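Local structure of amidohydrolase (Thermotoga maritima, 3OOQ) at residues N81-K92 / G120-Q128. The protein is probably a hydrolase of the amidohydrolase family, to which an allantoinase-like activity, the opening of a cyclic amide, is tentatively assigned. Numbering follows the deposited sequence.
Sequences NEATDPVTPHVK and GSANPVGGQ
Asn-123 ND2 donates to both Glu-82 O and Thr-88 OG1, 3.0 Å from each, the acceptors lying nearly in its amide plane, so one short side chain ties together two points of the loop six residues apart in this TIM-barrel-type amidohydrolase. Its OD1 bonds Tyr-162, consistent with OD1 as acceptor and ND2 as donor. With chi1 at 60°, Thr-88 OG1 sits between its backbone N and carbonyl carbon, where it also donates to Gly-126 O from above that carbonyl plane. Were Asn-123 an alanine, Glu-82 O and Thr-88 OG1 would probably lose their shared donor, with Gly-126 O still holding the hydroxyl. Val-125 N to Pro-86 O and Thr-88 N to Val-125 O (2.8 Å) form an isolated beta bridge at the start of strand 125-133; a second joins Lys-92 to Gln-128. Between them, Gly-127's phi of 135° demands glycine, and a CB would also hit Val-91 O. Asn-81 OD1 accepts the N-H of Ala-122 from above its carbonyl plane. Outward, rigid rings pack: Pro-89 CB on Val-125 CG1 (3.7 Å), beside helix 172-198, and Pro-86 CB on Pro-124 CD, beside helix 156-164. Long Gln-128 brings NE2 to Pro-89 O at 3.0 Å, on an in-plane lone pair.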
loop_
_atom_site.group_PDB
_atom_site.type_symbol
_atom_site.label_atom_id
_atom_site.label_comp_id
_atom_site.label_asym_id
_atom_site.label_seq_id
_atom_site.Cartn_x
_atom_site.Cartn_y
_atom_site.Cartn_z
ATOM N N ASN F 81 -5.757 -20.538 -14.506
ATOM C CA ASN F 81 -4.444 -19.876 -14.574
ATOM C C ASN F 81 -3.790 -19.805 -13.209
ATOM O O ASN F 81 -4.292 -19.111 -12.329
ATOM C CB ASN F 81 -4.556 -18.449 -15.133
ATOM C CG ASN F 81 -4.765 -18.410 -16.644
ATOM O OD1 ASN F 81 -3.870 -18.741 -17.424
ATOM N ND2 ASN F 81 -5.948 -17.975 -17.060
ATOM N N GLU F 82 -2.673 -20.512 -13.047
ATOM C CA GLU F 82 -1.861 -20.419 -11.839
ATOM C C GLU F 82 -0.916 -19.212 -12.002
ATOM O O GLU F 82 0.312 -19.352 -12.177
ATOM C CB GLU F 82 -1.092 -21.728 -11.592
ATOM C CG GLU F 82 -0.316 -21.766 -10.277
ATOM C CD GLU F 82 -1.179 -21.370 -9.101
ATOM O OE1 GLU F 82 -0.915 -20.300 -8.505
ATOM O OE2 GLU F 82 -2.148 -22.099 -8.805
ATOM N N ALA F 83 -1.516 -18.027 -11.946
ATOM C CA ALA F 83 -0.845 -16.788 -12.320
ATOM C C ALA F 83 -0.022 -16.199 -11.174
ATOM O O ALA F 83 -0.068 -14.996 -10.927
ATOM C CB ALA F 83 -1.876 -15.778 -12.835
ATOM N N THR F 84 0.735 -17.057 -10.488
ATOM C CA THR F 84 1.571 -16.656 -9.353
ATOM C C THR F 84 3.034 -16.988 -9.597
ATOM O O THR F 84 3.863 -16.909 -8.679
ATOM C CB THR F 84 1.142 -17.406 -8.092
ATOM O OG1 THR F 84 1.216 -18.819 -8.347
ATOM C CG2 THR F 84 -0.292 -17.033 -7.731
ATOM N N ASP F 85 3.345 -17.379 -10.834
ATOM C CA ASP F 85 4.664 -17.884 -11.190
ATOM C C ASP F 85 4.660 -18.079 -12.707
ATOM O O ASP F 85 3.790 -18.790 -13.231
ATOM C CB ASP F 85 4.921 -19.223 -10.470
ATOM C CG ASP F 85 6.320 -19.775 -10.718
ATOM O OD1 ASP F 85 6.783 -20.586 -9.896
ATOM O OD2 ASP F 85 6.958 -19.443 -11.728
ATOM N N PRO F 86 5.611 -17.445 -13.426
ATOM C CA PRO F 86 5.515 -17.507 -14.893
ATOM C C PRO F 86 5.893 -18.879 -15.481
ATOM O O PRO F 86 5.713 -19.092 -16.671
ATOM C CB PRO F 86 6.478 -16.389 -15.367
ATOM C CG PRO F 86 7.438 -16.216 -14.258
ATOM C CD PRO F 86 6.725 -16.585 -12.973
ATOM N N VAL F 87 6.395 -19.798 -14.650
ATOM C CA VAL F 87 6.815 -21.127 -15.105
ATOM C C VAL F 87 6.180 -22.207 -14.234
ATOM O O VAL F 87 6.760 -22.624 -13.228
ATOM C CB VAL F 87 8.356 -21.271 -15.075
ATOM C CG1 VAL F 87 8.804 -22.596 -15.694
ATOM C CG2 VAL F 87 9.033 -20.123 -15.804
ATOM N N THR F 88 4.985 -22.650 -14.615
ATOM C CA THR F 88 4.305 -23.733 -13.917
ATOM C C THR F 88 3.985 -24.949 -14.816
ATOM O O THR F 88 2.830 -25.377 -14.894
ATOM C CB THR F 88 3.014 -23.234 -13.231
ATOM O OG1 THR F 88 2.124 -22.698 -14.220
ATOM C CG2 THR F 88 3.319 -22.155 -12.187
ATOM N N PRO F 89 5.012 -25.546 -15.455
ATOM C CA PRO F 89 4.784 -26.726 -16.314
ATOM C C PRO F 89 4.233 -27.936 -15.565
ATOM O O PRO F 89 3.587 -28.780 -16.176
ATOM C CB PRO F 89 6.185 -27.063 -16.839
ATOM C CG PRO F 89 7.127 -26.454 -15.840
ATOM C CD PRO F 89 6.453 -25.228 -15.321
ATOM N N HIS F 90 4.503 -28.010 -14.261
ATOM C CA HIS F 90 4.136 -29.153 -13.425
ATOM C C HIS F 90 2.647 -29.222 -13.069
ATOM O O HIS F 90 2.175 -30.282 -12.669
ATOM C CB HIS F 90 4.961 -29.129 -12.120
ATOM C CG HIS F 90 4.696 -27.921 -11.276
ATOM N ND1 HIS F 90 4.771 -26.639 -11.775
ATOM C CD2 HIS F 90 4.324 -27.801 -9.979
ATOM C CE1 HIS F 90 4.466 -25.778 -10.824
ATOM N NE2 HIS F 90 4.191 -26.456 -9.722
ATOM N N VAL F 91 1.917 -28.104 -13.156
ATOM C CA VAL F 91 0.493 -28.143 -12.830
ATOM C C VAL F 91 -0.317 -28.689 -14.014
ATOM O O VAL F 91 0.058 -28.500 -15.170
ATOM C CB VAL F 91 -0.095 -26.786 -12.303
ATOM C CG1 VAL F 91 0.754 -26.199 -11.124
ATOM C CG2 VAL F 91 -0.285 -25.760 -13.428
ATOM N N LYS F 92 -1.415 -29.372 -13.710
ATOM C CA LYS F 92 -2.227 -30.039 -14.733
ATOM C C LYS F 92 -3.660 -29.507 -14.743
ATOM O O LYS F 92 -4.288 -29.394 -13.695
ATOM C CB LYS F 92 -2.271 -31.558 -14.478
ATOM C CG LYS F 92 -0.955 -32.218 -14.065
ATOM C CD LYS F 92 -1.083 -33.778 -13.954
ATOM C CE LYS F 92 -1.478 -34.402 -15.313
ATOM N NZ LYS F 92 -1.327 -35.908 -15.379
ATOM N N GLY F 120 -4.853 -21.600 -19.181
ATOM C CA GLY F 120 -4.952 -20.397 -19.999
ATOM C C GLY F 120 -3.590 -19.807 -20.377
ATOM O O GLY F 120 -2.568 -20.508 -20.424
ATOM N N SER F 121 -3.577 -18.508 -20.636
ATOM C CA SER F 121 -2.431 -17.871 -21.269
ATOM C C SER F 121 -1.764 -16.814 -20.374
ATOM O O SER F 121 -1.076 -15.914 -20.855
ATOM C CB SER F 121 -2.888 -17.238 -22.571
ATOM O OG SER F 121 -3.878 -16.252 -22.317
ATOM N N ALA F 122 -1.976 -16.927 -19.068
ATOM C CA ALA F 122 -1.327 -16.028 -18.120
ATOM C C ALA F 122 0.179 -16.241 -18.079
ATOM O O ALA F 122 0.939 -15.268 -17.966
ATOM C CB ALA F 122 -1.924 -16.216 -16.724
ATOM N N ASN F 123 0.612 -17.502 -18.140
ATOM C CA ASN F 123 2.020 -17.834 -17.917
ATOM C C ASN F 123 2.799 -18.136 -19.181
ATOM O O ASN F 123 2.284 -18.841 -20.047
ATOM C CB ASN F 123 2.157 -19.045 -17.007
ATOM C CG ASN F 123 1.609 -18.801 -15.619
ATOM O OD1 ASN F 123 1.286 -17.678 -15.263
ATOM N ND2 ASN F 123 1.502 -19.862 -14.831
ATOM N N PRO F 124 4.053 -17.632 -19.266
ATOM C CA PRO F 124 4.956 -18.079 -20.331
ATOM C C PRO F 124 4.923 -19.609 -20.459
ATOM O O PRO F 124 4.803 -20.113 -21.577
ATOM C CB PRO F 124 6.315 -17.545 -19.878
ATOM C CG PRO F 124 5.966 -16.199 -19.213
ATOM C CD PRO F 124 4.614 -16.489 -18.510
ATOM N N VAL F 125 4.999 -20.319 -19.328
ATOM C CA VAL F 125 4.831 -21.782 -19.280
ATOM C C VAL F 125 3.726 -22.086 -18.277
ATOM O O VAL F 125 3.918 -21.939 -17.069
ATOM C CB VAL F 125 6.139 -22.536 -18.891
ATOM C CG1 VAL F 125 5.946 -24.063 -19.041
ATOM C CG2 VAL F 125 7.329 -22.090 -19.768
ATOM N N GLY F 126 2.569 -22.507 -18.779
ATOM C CA GLY F 126 1.352 -22.578 -17.963
ATOM C C GLY F 126 0.978 -23.905 -17.290
ATOM O O GLY F 126 0.331 -23.901 -16.240
ATOM N N GLY F 127 1.371 -25.033 -17.881
ATOM C CA GLY F 127 0.992 -26.346 -17.344
ATOM C C GLY F 127 0.508 -27.328 -18.397
ATOM O O GLY F 127 0.562 -27.036 -19.594
ATOM N N GLN F 128 0.015 -28.484 -17.959
ATOM C CA GLN F 128 -0.280 -29.586 -18.880
ATOM C C GLN F 128 -1.736 -29.669 -19.272
ATOM O O GLN F 128 -2.624 -29.481 -18.441
ATOM C CB GLN F 128 0.164 -30.934 -18.294
ATOM C CG GLN F 128 1.643 -30.994 -17.991
ATOM C CD GLN F 128 1.960 -32.003 -16.920
ATOM O OE1 GLN F 128 1.612 -33.171 -17.036
ATOM N NE2 GLN F 128 2.617 -31.553 -15.858
HETATM O O HOH W 1 -1.316 -19.864 -17.429
HETATM O O HOH W 2 -6.224 -17.242 -19.989
HETATM O O HOH W 3 -1.409 -21.877 -15.396
HETATM O O HOH W 4 3.342 -32.953 -13.287
#